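Local coordinates for putative PadR-family transcriptional regulatory protein (Bacteroides fragilis, PDB 5H20) that probably binds operator DNA as a dimeric PadR-like transcription factor, using a winged helix-turn-helix domain to regulate gene expression, at residues L15-M20 with L52-L56; A30-I34 with L49-L53. One frame throughout, in Å; residues are numbered along the deposited sequence.

Contact 1 (L15-M20 with L52-L56); sequences LEYCIM and LLTRL
Ile19 of one helix meets three leucines of another, Leu52, Leu53 and Leu56, and together with Glu16 it carries most of the meeting of 15-20 with 52-56. The two branches of Ile19 divide the work. CG2 reaches Leu53 CD2 at 3.7 Å, while the longer arm, with CG1 anti to the carbonyl carbon, carries CD1 to within 3.9 Å of Leu52 CB. Leu56 CD1 sits against both branch ends. On one flank of Ile19, Leu15 CB touches Leu52 CD2 at 3.7 Å; on the other, Met20 bends at chi3 (-83°) and brings both SD and CE against Leu56 CD2.

The charged pair of the contact is Glu16, buried, and Arg55, partly exposed. The aliphatic part of Glu16 serves as packing surface, its CG lying 3.9 Å from Leu52 CG and nearly as close to Leu56 CG. Beyond it the Glu16 side chain crosses that of Arg55 at about a right angle, the carboxylate and guanidinium planes 77° apart. Arg55 has two conformers; in the one described, Glu16 OE2 is 4.3 Å from Arg55 NE and well out of the guanidinium plane, with no N-H pointing at it, so any attraction is tentatively one of charge alone. Met10 of the second subunit packs on both Glu16 and Met20, and Val6 of that subunit on Arg55, placing this edge at the dimer interface.

The segment axes cross at -75°, 10.4 Å apart. This steep crossing of 15-20 over 52-56, which lie on helices 5-23 and 46-58, belongs to the helical core of a PadR-type winged helix-turn-helix domain.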
# COMPACT_ATOMS: atom_id res chain seq x y z
N LEU A 15 -4.16 1.19 -5.61
CA LEU A 15 -4.67 1.99 -6.73
C LEU A 15 -4.03 3.39 -6.78
O LEU A 15 -3.64 3.84 -7.86
CB LEU A 15 -6.20 2.05 -6.69
CG LEU A 15 -6.99 0.78 -7.07
CD1 LEU A 15 -8.33 0.68 -6.35
CD2 LEU A 15 -7.20 0.68 -8.57
N GLU A 16 -3.90 4.04 -5.62
CA GLU A 16 -3.23 5.36 -5.53
C GLU A 16 -1.77 5.33 -5.99
O GLU A 16 -1.32 6.28 -6.65
CB GLU A 16 -3.30 5.94 -4.12
CG GLU A 16 -4.63 6.61 -3.80
CD GLU A 16 -4.87 6.75 -2.31
OE1 GLU A 16 -4.21 6.03 -1.51
OE2 GLU A 16 -5.74 7.56 -1.94
N TYR A 17 -1.07 4.26 -5.64
CA TYR A 17 0.31 4.02 -6.05
C TYR A 17 0.39 3.77 -7.56
O TYR A 17 1.31 4.25 -8.21
CB TYR A 17 0.89 2.83 -5.27
CG TYR A 17 2.25 2.37 -5.72
CD1 TYR A 17 3.42 2.91 -5.16
CD2 TYR A 17 2.39 1.36 -6.68
CE1 TYR A 17 4.68 2.47 -5.56
CE2 TYR A 17 3.65 0.91 -7.08
CZ TYR A 17 4.78 1.48 -6.52
OH TYR A 17 6.02 1.03 -6.91
N CYS A 18 -0.59 3.04 -8.07
CA CYS A 18 -0.71 2.73 -9.49
C CYS A 18 -0.95 3.98 -10.35
O CYS A 18 -0.36 4.13 -11.42
CB CYS A 18 -1.82 1.70 -9.69
SG CYS A 18 -1.96 1.10 -11.38
N ILE A 19 -1.82 4.88 -9.86
CA ILE A 19 -2.08 6.17 -10.50
C ILE A 19 -0.79 7.02 -10.56
O ILE A 19 -0.44 7.55 -11.64
CB ILE A 19 -3.20 6.96 -9.76
CG1 ILE A 19 -4.55 6.25 -9.87
CG2 ILE A 19 -3.34 8.37 -10.33
CD1 ILE A 19 -5.55 6.70 -8.81
N MET A 20 -0.10 7.13 -9.42
CA MET A 20 1.16 7.89 -9.34
C MET A 20 2.23 7.29 -10.25
O MET A 20 2.95 8.03 -10.93
CB MET A 20 1.66 7.99 -7.91
CG MET A 20 0.81 8.87 -7.02
SD MET A 20 1.57 9.15 -5.42
CE MET A 20 1.05 7.68 -4.54
N LEU A 52 -10.11 8.96 -5.97
CA LEU A 52 -8.69 8.79 -5.63
C LEU A 52 -7.83 9.91 -6.24
O LEU A 52 -6.93 10.45 -5.57
CB LEU A 52 -8.20 7.41 -6.06
CG LEU A 52 -8.29 6.20 -5.13
CD1 LEU A 52 -9.37 6.23 -4.04
CD2 LEU A 52 -8.39 4.94 -5.96
N LEU A 53 -8.14 10.26 -7.49
CA LEU A 53 -7.53 11.41 -8.15
C LEU A 53 -7.73 12.67 -7.31
O LEU A 53 -6.77 13.41 -7.05
CB LEU A 53 -8.12 11.60 -9.55
CG LEU A 53 -7.96 10.49 -10.58
CD1 LEU A 53 -8.73 10.87 -11.83
CD2 LEU A 53 -6.49 10.23 -10.88
N THR A 54 -8.98 12.88 -6.88
CA THR A 54 -9.38 14.00 -6.02
C THR A 54 -8.60 13.96 -4.69
O THR A 54 -8.08 15.00 -4.27
CB THR A 54 -10.92 14.06 -5.83
OG1 THR A 54 -11.54 14.32 -7.10
CG2 THR A 54 -11.35 15.17 -4.87
N ARG A 55 -8.49 12.77 -4.08
CA ARG A 55 -7.76 12.58 -2.82
C ARG A 55 -6.27 12.90 -2.96
O ARG A 55 -5.68 13.55 -2.09
CB ARG A 55 -7.96 11.15 -2.30
CG ARG A 55 -7.89 11.02 -0.79
CD ARG A 55 -8.29 9.62 -0.35
NE ARG A 55 -9.57 9.21 -0.91
CZ ARG A 55 -10.38 8.32 -0.34
NH1 ARG A 55 -10.02 7.75 0.80
NH2 ARG A 55 -11.53 8.00 -0.91
N LEU A 56 -5.66 12.43 -4.05
CA LEU A 56 -4.24 12.68 -4.36
C LEU A 56 -3.97 14.16 -4.69
O LEU A 56 -2.93 14.70 -4.27
CB LEU A 56 -3.73 11.75 -5.47
CG LEU A 56 -3.61 10.23 -5.24
CD1 LEU A 56 -3.76 9.47 -6.55
CD2 LEU A 56 -2.30 9.84 -4.55

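Contact 2 (A30-I34 with L49-L53); sequences ASDII and LYPLL. With GLC (alpha-D-glucopyranose), chain E.
Ala30 fits its CB among Leu49, Tyr50 and Leu53 where the two helices of the helix-turn-helix motif meet, helix 30-39 leading into helix 46-58, which corresponds to the recognition helix in this fold. The segment axes stand at 121° and 11.5 Å apart, and Ala30 and Tyr50 are the closest pair of residues across them, 7.7 Å from CA to CA.

The tight part centres on buried Leu49. With CG anti to the backbone N (chi1 -151°), its CD1 is carried under the first turn of 30-34, 3.8 Å from Ala30 CB, and also rests on Ala30 O and, at the partly exposed margin, on Ile34 CG1. Deeper in, Ile33 and Leu53 lie alongside each other, running opposite ways, their contact being Ile33 CD1 to Leu53 CD2 at 4.0 Å. Ile19 of helix 5-23 closes over Leu49 from the core.

Toward the open side the packing thins to Tyr50, whose ring meets Ala30 CB obliquely through CE1 at 3.7 Å, and sugar takes over. Glucose lies at the N-terminal end of helix 30-39, where backbone N-H groups point outward: Ala30 N donates to O3 at 2.9 Å. Tyr50 OH is merely near the ring oxygen O5, and Lys76 O supplies a further hydrogen bond to the sugar. Ser31 holds one hydroxyl twice, its N giving a nearly straight bond (167°) to glucose O2 while its OG is hydrogen-bonded to that same O2 at 2.9 Å.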
# COMPACT_ATOMS: atom_id res chain seq x y z
N ALA A 30 -7.94 11.45 -16.96
CA ALA A 30 -8.49 10.26 -16.31
C ALA A 30 -8.78 9.10 -17.29
O ALA A 30 -8.47 7.95 -16.99
CB ALA A 30 -9.73 10.62 -15.50
N SER A 31 -9.37 9.43 -18.44
CA SER A 31 -9.59 8.51 -19.56
C SER A 31 -8.32 7.86 -20.12
O SER A 31 -8.39 6.74 -20.63
CB SER A 31 -10.34 9.20 -20.70
OG SER A 31 -9.67 10.40 -21.09
N ASP A 32 -7.18 8.55 -20.05
CA ASP A 32 -5.91 7.94 -20.46
C ASP A 32 -5.46 6.92 -19.42
O ASP A 32 -4.92 5.87 -19.77
CB ASP A 32 -4.79 8.98 -20.67
CG ASP A 32 -5.16 10.04 -21.69
OD1 ASP A 32 -5.73 9.67 -22.74
OD2 ASP A 32 -4.84 11.23 -21.45
N ILE A 33 -5.67 7.25 -18.15
CA ILE A 33 -5.34 6.38 -17.02
C ILE A 33 -6.17 5.10 -17.11
O ILE A 33 -5.61 4.00 -17.06
CB ILE A 33 -5.51 7.07 -15.64
CG1 ILE A 33 -4.46 8.18 -15.48
CG2 ILE A 33 -5.38 6.06 -14.50
CD1 ILE A 33 -4.75 9.17 -14.38
N ILE A 34 -7.49 5.26 -17.28
CA ILE A 34 -8.44 4.14 -17.46
C ILE A 34 -7.98 3.25 -18.62
O ILE A 34 -7.97 2.02 -18.48
CB ILE A 34 -9.91 4.63 -17.63
CG1 ILE A 34 -10.42 5.25 -16.31
CG2 ILE A 34 -10.85 3.50 -18.10
CD1 ILE A 34 -11.60 6.22 -16.48
N LEU A 49 -11.94 5.44 -9.76
CA LEU A 49 -10.81 6.29 -10.10
C LEU A 49 -10.94 7.75 -9.64
O LEU A 49 -10.02 8.31 -9.05
CB LEU A 49 -10.56 6.24 -11.62
CG LEU A 49 -9.20 6.43 -12.31
CD1 LEU A 49 -9.31 7.47 -13.42
CD2 LEU A 49 -8.05 6.79 -11.39
N TYR A 50 -12.11 8.36 -9.90
CA TYR A 50 -12.32 9.80 -9.66
C TYR A 50 -12.05 10.26 -8.21
O TYR A 50 -11.33 11.26 -8.04
CB TYR A 50 -13.69 10.27 -10.18
CG TYR A 50 -13.84 10.32 -11.70
CD1 TYR A 50 -12.84 9.83 -12.56
CD2 TYR A 50 -15.00 10.84 -12.29
CE1 TYR A 50 -12.98 9.87 -13.94
CE2 TYR A 50 -15.15 10.89 -13.68
CZ TYR A 50 -14.13 10.40 -14.50
OH TYR A 50 -14.24 10.42 -15.87
N PRO A 51 -12.60 9.56 -7.18
CA PRO A 51 -12.33 9.99 -5.80
C PRO A 51 -10.87 9.87 -5.36
O PRO A 51 -10.45 10.62 -4.48
CB PRO A 51 -13.21 9.06 -4.94
CG PRO A 51 -14.27 8.57 -5.87
CD PRO A 51 -13.58 8.44 -7.19
N LEU A 52 -10.11 8.96 -5.97
CA LEU A 52 -8.69 8.79 -5.63
C LEU A 52 -7.83 9.91 -6.24
O LEU A 52 -6.93 10.45 -5.57
CB LEU A 52 -8.20 7.41 -6.06
CG LEU A 52 -8.29 6.20 -5.13
CD1 LEU A 52 -9.37 6.23 -4.04
CD2 LEU A 52 -8.39 4.94 -5.96
N LEU A 53 -8.14 10.26 -7.49
CA LEU A 53 -7.53 11.41 -8.15
C LEU A 53 -7.73 12.67 -7.31
O LEU A 53 -6.77 13.41 -7.05
CB LEU A 53 -8.12 11.60 -9.55
CG LEU A 53 -7.96 10.49 -10.58
CD1 LEU A 53 -8.73 10.87 -11.83
CD2 LEU A 53 -6.49 10.23 -10.88
C1 GLC E . -12.38 13.52 -19.10
C2 GLC E . -10.98 13.27 -18.55
C3 GLC E . -10.82 13.54 -17.05
C4 GLC E . -11.79 14.57 -16.45
C5 GLC E . -13.24 14.42 -16.92
C6 GLC E . -13.89 15.78 -17.15
O1 GLC E . -12.68 12.50 -20.05
O2 GLC E . -10.62 11.91 -18.80
O3 GLC E . -9.48 13.94 -16.77
O4 GLC E . -11.77 14.44 -15.02
O5 GLC E . -13.40 13.54 -18.07
O6 GLC E . -14.19 16.39 -15.89

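Both contacts draw on helix 46-58, and Leu53 serves each of them, so this helix is held on two neighbouring faces by the helices that precede it in the chain. The centre of contact 1 lies about 3 Å, and that of contact 2 about 8 Å, from the centre of the chain; they join directly where Ile19 CD1 meets Leu49 CD2 at 3.6 Å. Each is apolar at heart, but their polar margins differ. That of contact 1 carries opposite charges and faces the second subunit, whereas that of contact 2 touches no other protein chain and offers hydrogen-bonding groups to glucose. Together they unite the three helices of one winged-helix domain.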